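Local coordinates for protein Cas6b (Methanococcus maripaludis, PDB 4Z7K) that probably cleaves CRISPR precursor RNA as a Cas6-family endoribonuclease, acting on a repeat RNA that forms no stem-loop, at residues 104-109 with 194-199; 147-152 with 165-170. One frame throughout, in Å; residues are numbered along the deposited sequence.

Contact 1 of 2, residues 104-109 with 194-199; sequences DHFGTT and INFDIP
Phe-106 and Phe-196 both swing CG anti to their backbone N (chi1 174° and -162°), and their rings meet in a T-shaped stack. The edge of Phe-196 points at a face of Phe-106, and the ring centroids lie 5.2 Å apart. Phe-196 CZ sits over that face, displaced toward the rim, with Phe-106 CE2 at 3.9 Å. Pro-199 reaches the same Phe-106 ring at its edge, CD to CD1 in 3.8 Å. Thr-108 meets the Phe-196 ring in its plane, through the methyl CG2. The Gly-107 carbonyl O lies over one face of Phe-196. Helix 137-158 also touches both rings, through Met-155 on Phe-106 and Ile-152 on Phe-196. With an alanine in place of Phe-196, the face of Phe-106 would probably lose its aromatic partner and a gap would open beside Thr-108.

The backbones run antiparallel, and Thr-108 faces Phe-196 as a non-hydrogen-bonded pair. Two backbone hydrogen bonds join the two segments. Thr-109 N donates to Asn-195 O over 3.1 Å, and the N-H points nearly straight at it. Asp-197 N donates to Gly-107 O over 3.0 Å, more bent at 137°. On the side away from the rings, Asp-197 CB packs on Thr-109 CG2 at 3.8 Å. The hydroxyl of Thr-109 is bonded to Lys-111 O. This short pairing joins the end of strand 98-109 to the loop after strand 186-194. Strand 98-109 edges one four-stranded antiparallel sheet and 186-194 lies in the other, so the pairing bridges them. Few polar bonds cross here, so the buried aromatic side probably carries much of the cohesion.

Contact 2 of 2, residues 147-152 with 165-170; sequences VLIGNI and EKLKVK. With nucleotides of chain C.
Ile-149 of helix 137-158 pushes its CD1 methyl between Leu-167 and Val-169, where the chain enters strand 169-177. This is helix-on-sheet packing at the edge of the antiparallel sheet of the C-terminal domain, a member of the RAMP (Cas5-like) clan. Strand 169-177 is an outermost strand of that sheet within the chain. CD1 is the bump. It lies 3.6 Å from Leu-167 CB and 3.8 Å from Val-169 CG1. The hollow is formed by these two side chains, both starting toward the helix. The Ile-149 side chain runs alongside both, pointing the other way.

Two smaller contacts flank this one. Leu-148 CD2 meets the other methyl of Val-169, CG2, at 3.8 Å, so the two branches of the valine serve two helix residues. At the other end Ile-152 CG2 rests against Leu-167 CD1 at 4.0 Å. Leu-148 and Ile-152 are one helical turn apart, and both also touch Ile-194 of strand 186-194. No hydrogen bond crosses between the segments, and the seam is apolar.

The RNA of chain C borders this seam. CG1 of Ile-149 lies beside the backbone N (chi1 -63°) and leads to the strand, which turns CG2 to within 3.7 Å of N3 of A18. The same adenine is read along its N1 and N6 side by the backbone of 165-167. Gly-150 faces A20, where a side chain would probably run into the sugar. At A18, Leu-167 N donates to N1 over 3.2 Å, and N6 donates to Glu-165 O over 3.1 Å at 162°.

In the fold
Contacts 1 and 2 lie on the same side of the chain's centre, with their own centres about 12 Å apart. Along the chain, segment 104-109 comes first, then 147-152 and 165-170, and 194-199 last. Contact 2 therefore falls within the stretch that contact 1 closes. Contact 1 bridges the sheet containing strand 98-109 and the sheet containing strand 186-194. Contact 2 lies wholly on the side of the latter, with helix 137-158 against its edge. Asn-195 links them, its ND2 and OD1 probably hydrogen-bonded to Lys-166 O and Lys-168 N. The segment next to A18 is thus tied to the junction between the two sheets.

Contact 1 of 2, residues 104-109 with 194-199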
# COMPACT_ATOMS: atom_id res chain seq x y z
N ASP B 104 14.95 -27.66 14.94
CA ASP B 104 13.75 -28.50 15.05
C ASP B 104 12.87 -28.37 13.77
O ASP B 104 13.13 -27.51 12.90
CB ASP B 104 12.94 -28.19 16.34
CG ASP B 104 13.63 -28.75 17.64
OD1 ASP B 104 14.77 -29.26 17.59
OD2 ASP B 104 12.99 -28.74 18.73
N HIS B 105 11.88 -29.26 13.62
CA HIS B 105 11.21 -29.54 12.33
C HIS B 105 10.57 -28.32 11.71
O HIS B 105 9.98 -27.49 12.39
CB HIS B 105 10.12 -30.64 12.53
CG HIS B 105 9.51 -31.18 11.26
ND1 HIS B 105 8.66 -32.28 11.25
CD2 HIS B 105 9.62 -30.80 9.96
CE1 HIS B 105 8.28 -32.54 10.01
NE2 HIS B 105 8.85 -31.66 9.21
N PHE B 106 10.68 -28.23 10.39
CA PHE B 106 9.99 -27.23 9.59
C PHE B 106 9.41 -27.89 8.34
O PHE B 106 10.15 -28.47 7.55
CB PHE B 106 10.96 -26.10 9.20
CG PHE B 106 10.39 -25.09 8.25
CD1 PHE B 106 9.93 -23.88 8.71
CD2 PHE B 106 10.35 -25.34 6.90
CE1 PHE B 106 9.43 -22.93 7.85
CE2 PHE B 106 9.83 -24.40 6.03
CZ PHE B 106 9.38 -23.19 6.51
N GLY B 107 8.10 -27.80 8.14
CA GLY B 107 7.52 -28.49 7.01
C GLY B 107 6.08 -28.92 7.21
O GLY B 107 5.56 -28.81 8.32
N THR B 108 5.44 -29.39 6.15
CA THR B 108 4.04 -29.77 6.27
C THR B 108 3.88 -31.05 7.07
O THR B 108 4.64 -32.01 6.94
CB THR B 108 3.38 -29.95 4.91
OG1 THR B 108 4.00 -31.05 4.23
CG2 THR B 108 3.56 -28.72 4.08
N THR B 109 2.87 -31.03 7.93
CA THR B 109 2.54 -32.14 8.79
C THR B 109 1.11 -32.61 8.55
O THR B 109 0.24 -31.81 8.20
CB THR B 109 2.71 -31.74 10.26
OG1 THR B 109 1.84 -30.64 10.55
CG2 THR B 109 4.15 -31.30 10.50
N ILE B 194 -3.14 -25.07 11.94
CA ILE B 194 -2.67 -25.38 10.59
C ILE B 194 -1.92 -26.71 10.51
O ILE B 194 -1.36 -27.18 11.51
CB ILE B 194 -1.77 -24.22 10.04
CG1 ILE B 194 -1.56 -24.33 8.54
CG2 ILE B 194 -0.44 -24.15 10.76
CD1 ILE B 194 -1.13 -23.03 7.94
N ASN B 195 -1.94 -27.33 9.33
CA ASN B 195 -1.21 -28.57 9.08
C ASN B 195 0.19 -28.22 8.62
O ASN B 195 0.73 -28.86 7.72
CB ASN B 195 -1.90 -29.46 8.05
CG ASN B 195 -1.98 -28.82 6.67
OD1 ASN B 195 -2.18 -27.63 6.54
ND2 ASN B 195 -1.82 -29.64 5.64
N PHE B 196 0.73 -27.14 9.16
CA PHE B 196 2.12 -26.81 8.91
C PHE B 196 2.91 -26.62 10.19
O PHE B 196 2.35 -26.25 11.22
CB PHE B 196 2.23 -25.56 8.06
CG PHE B 196 3.57 -25.41 7.42
CD1 PHE B 196 3.91 -26.19 6.34
CD2 PHE B 196 4.48 -24.50 7.89
CE1 PHE B 196 5.12 -26.06 5.74
CE2 PHE B 196 5.70 -24.37 7.28
CZ PHE B 196 6.02 -25.15 6.22
N ASP B 197 4.21 -26.86 10.12
CA ASP B 197 5.04 -26.80 11.32
C ASP B 197 5.96 -25.60 11.35
O ASP B 197 6.81 -25.45 10.50
CB ASP B 197 5.85 -28.08 11.45
CG ASP B 197 6.28 -28.34 12.87
OD1 ASP B 197 6.79 -27.41 13.53
OD2 ASP B 197 6.08 -29.48 13.32
N ILE B 198 5.80 -24.75 12.36
CA ILE B 198 6.61 -23.56 12.52
C ILE B 198 7.42 -23.62 13.81
O ILE B 198 6.84 -23.79 14.90
CB ILE B 198 5.77 -22.26 12.56
CG1 ILE B 198 4.64 -22.31 11.53
CG2 ILE B 198 6.64 -21.04 12.35
CD1 ILE B 198 3.76 -21.06 11.54
N PRO B 199 8.75 -23.53 13.71
CA PRO B 199 9.63 -23.35 14.87
C PRO B 199 9.35 -22.02 15.60
O PRO B 199 8.97 -21.04 14.94
CB PRO B 199 11.03 -23.35 14.26
CG PRO B 199 10.90 -24.17 13.04
CD PRO B 199 9.52 -23.88 12.50

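Contact 2 of 2, residues 147-152 with 165-170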
# COMPACT_ATOMS: atom_id res chain seq x y z
N VAL B 147 -4.72 -14.98 2.98
CA VAL B 147 -3.48 -14.27 3.15
C VAL B 147 -2.51 -15.12 3.95
O VAL B 147 -1.35 -15.25 3.56
CB VAL B 147 -3.73 -12.92 3.84
CG1 VAL B 147 -2.43 -12.26 4.22
CG2 VAL B 147 -4.53 -12.02 2.92
N LEU B 148 -3.00 -15.78 5.01
CA LEU B 148 -2.12 -16.55 5.88
C LEU B 148 -1.49 -17.71 5.12
O LEU B 148 -0.32 -18.01 5.34
CB LEU B 148 -2.86 -17.08 7.11
CG LEU B 148 -1.95 -17.77 8.15
CD1 LEU B 148 -2.42 -17.49 9.54
CD2 LEU B 148 -1.85 -19.27 7.95
N ILE B 149 -2.26 -18.37 4.25
CA ILE B 149 -1.66 -19.41 3.40
C ILE B 149 -0.53 -18.82 2.57
O ILE B 149 0.52 -19.44 2.41
CB ILE B 149 -2.67 -20.02 2.44
CG1 ILE B 149 -3.79 -20.73 3.19
CG2 ILE B 149 -1.96 -21.04 1.55
CD1 ILE B 149 -3.37 -22.05 3.80
N GLY B 150 -0.77 -17.63 2.04
CA GLY B 150 0.21 -16.94 1.22
C GLY B 150 1.47 -16.66 1.99
O GLY B 150 2.57 -16.85 1.48
N ASN B 151 1.29 -16.17 3.21
CA ASN B 151 2.41 -15.90 4.09
C ASN B 151 3.22 -17.16 4.32
O ASN B 151 4.43 -17.13 4.16
CB ASN B 151 1.93 -15.31 5.41
CG ASN B 151 1.49 -13.85 5.27
OD1 ASN B 151 1.72 -13.21 4.25
ND2 ASN B 151 0.86 -13.33 6.31
N ILE B 152 2.57 -18.28 4.64
CA ILE B 152 3.33 -19.53 4.76
C ILE B 152 4.03 -19.89 3.44
O ILE B 152 5.16 -20.38 3.43
CB ILE B 152 2.45 -20.72 5.19
CG1 ILE B 152 1.81 -20.50 6.54
CG2 ILE B 152 3.30 -22.00 5.28
CD1 ILE B 152 2.79 -20.56 7.66
N GLU B 165 2.02 -30.67 -0.40
CA GLU B 165 0.75 -31.14 0.12
C GLU B 165 -0.13 -29.92 0.43
O GLU B 165 0.32 -28.78 0.38
CB GLU B 165 0.94 -32.04 1.37
CG GLU B 165 2.12 -33.04 1.26
CD GLU B 165 1.96 -34.33 2.09
OE1 GLU B 165 0.85 -34.59 2.61
OE2 GLU B 165 2.95 -35.10 2.18
N LYS B 166 -1.40 -30.16 0.71
CA LYS B 166 -2.39 -29.10 0.85
C LYS B 166 -2.49 -28.44 2.23
O LYS B 166 -2.76 -29.12 3.23
CB LYS B 166 -3.77 -29.63 0.47
CG LYS B 166 -4.85 -28.58 0.57
CD LYS B 166 -6.07 -28.99 -0.21
CE LYS B 166 -7.12 -27.92 -0.10
NZ LYS B 166 -8.48 -28.49 -0.20
N LEU B 167 -2.26 -27.13 2.28
CA LEU B 167 -2.46 -26.39 3.53
C LEU B 167 -3.92 -26.02 3.78
O LEU B 167 -4.63 -25.57 2.87
CB LEU B 167 -1.61 -25.13 3.54
CG LEU B 167 -0.14 -25.35 3.26
CD1 LEU B 167 0.55 -24.00 3.26
CD2 LEU B 167 0.46 -26.29 4.31
N LYS B 168 -4.36 -26.18 5.02
CA LYS B 168 -5.68 -25.75 5.44
C LYS B 168 -5.57 -25.02 6.76
O LYS B 168 -4.80 -25.41 7.63
CB LYS B 168 -6.60 -26.96 5.59
CG LYS B 168 -5.99 -28.06 6.49
CD LYS B 168 -7.03 -29.09 6.97
CE LYS B 168 -7.01 -30.39 6.20
NZ LYS B 168 -7.77 -31.43 6.94
N VAL B 169 -6.38 -23.99 6.95
CA VAL B 169 -6.18 -23.14 8.12
C VAL B 169 -7.50 -22.70 8.78
O VAL B 169 -8.48 -22.40 8.11
CB VAL B 169 -5.31 -21.90 7.72
CG1 VAL B 169 -5.88 -21.21 6.49
CG2 VAL B 169 -5.16 -20.93 8.88
N LYS B 170 -7.50 -22.66 10.10
CA LYS B 170 -8.62 -22.13 10.86
C LYS B 170 -8.13 -20.95 11.70
O LYS B 170 -7.07 -21.00 12.33
CB LYS B 170 -9.24 -23.21 11.75
CG LYS B 170 -10.37 -22.72 12.65
CD LYS B 170 -11.20 -23.89 13.18
CE LYS B 170 -10.76 -24.37 14.55
NZ LYS B 170 -11.19 -23.44 15.61
P A C 20 -1.64 -10.99 -2.22
OP1 A C 20 -3.00 -11.23 -1.69
OP2 A C 20 -1.04 -9.63 -2.13
O5' A C 20 -0.65 -12.06 -1.54
C5' A C 20 -0.89 -12.56 -0.22
C4' A C 20 0.38 -13.04 0.45
O4' A C 20 0.84 -14.27 -0.18
C3' A C 20 1.56 -12.09 0.37
O3' A C 20 1.54 -11.10 1.38
C2' A C 20 2.76 -13.02 0.44
O2' A C 20 3.00 -13.41 1.78
C1' A C 20 2.24 -14.25 -0.31
N9 A C 20 2.55 -14.20 -1.76
C8 A C 20 2.22 -13.20 -2.65
N7 A C 20 2.59 -13.43 -3.89
C5 A C 20 3.17 -14.68 -3.81
C6 A C 20 3.75 -15.48 -4.80
N6 A C 20 3.82 -15.09 -6.07
N1 A C 20 4.25 -16.68 -4.42
C2 A C 20 4.16 -17.03 -3.13
N3 A C 20 3.63 -16.36 -2.10
C4 A C 20 3.14 -15.18 -2.52
P A C 18 -1.05 -20.70 -7.97
OP1 A C 18 -1.95 -21.48 -8.86
OP2 A C 18 -0.63 -19.32 -8.33
O5' A C 18 -1.86 -20.67 -6.61
C5' A C 18 -3.17 -20.13 -6.54
C4' A C 18 -3.63 -19.98 -5.11
O4' A C 18 -3.42 -21.23 -4.39
C3' A C 18 -2.90 -18.92 -4.30
O3' A C 18 -3.82 -18.38 -3.36
C2' A C 18 -1.86 -19.74 -3.54
O2' A C 18 -1.41 -19.12 -2.37
C1' A C 18 -2.65 -21.00 -3.23
N9 A C 18 -1.86 -22.20 -2.96
C8 A C 18 -0.74 -22.61 -3.63
N7 A C 18 -0.24 -23.75 -3.20
C5 A C 18 -1.09 -24.13 -2.19
C6 A C 18 -1.09 -25.26 -1.33
N6 A C 18 -0.16 -26.23 -1.40
N1 A C 18 -2.08 -25.37 -0.41
C2 A C 18 -2.99 -24.38 -0.37
N3 A C 18 -3.09 -23.27 -1.12
C4 A C 18 -2.10 -23.20 -2.03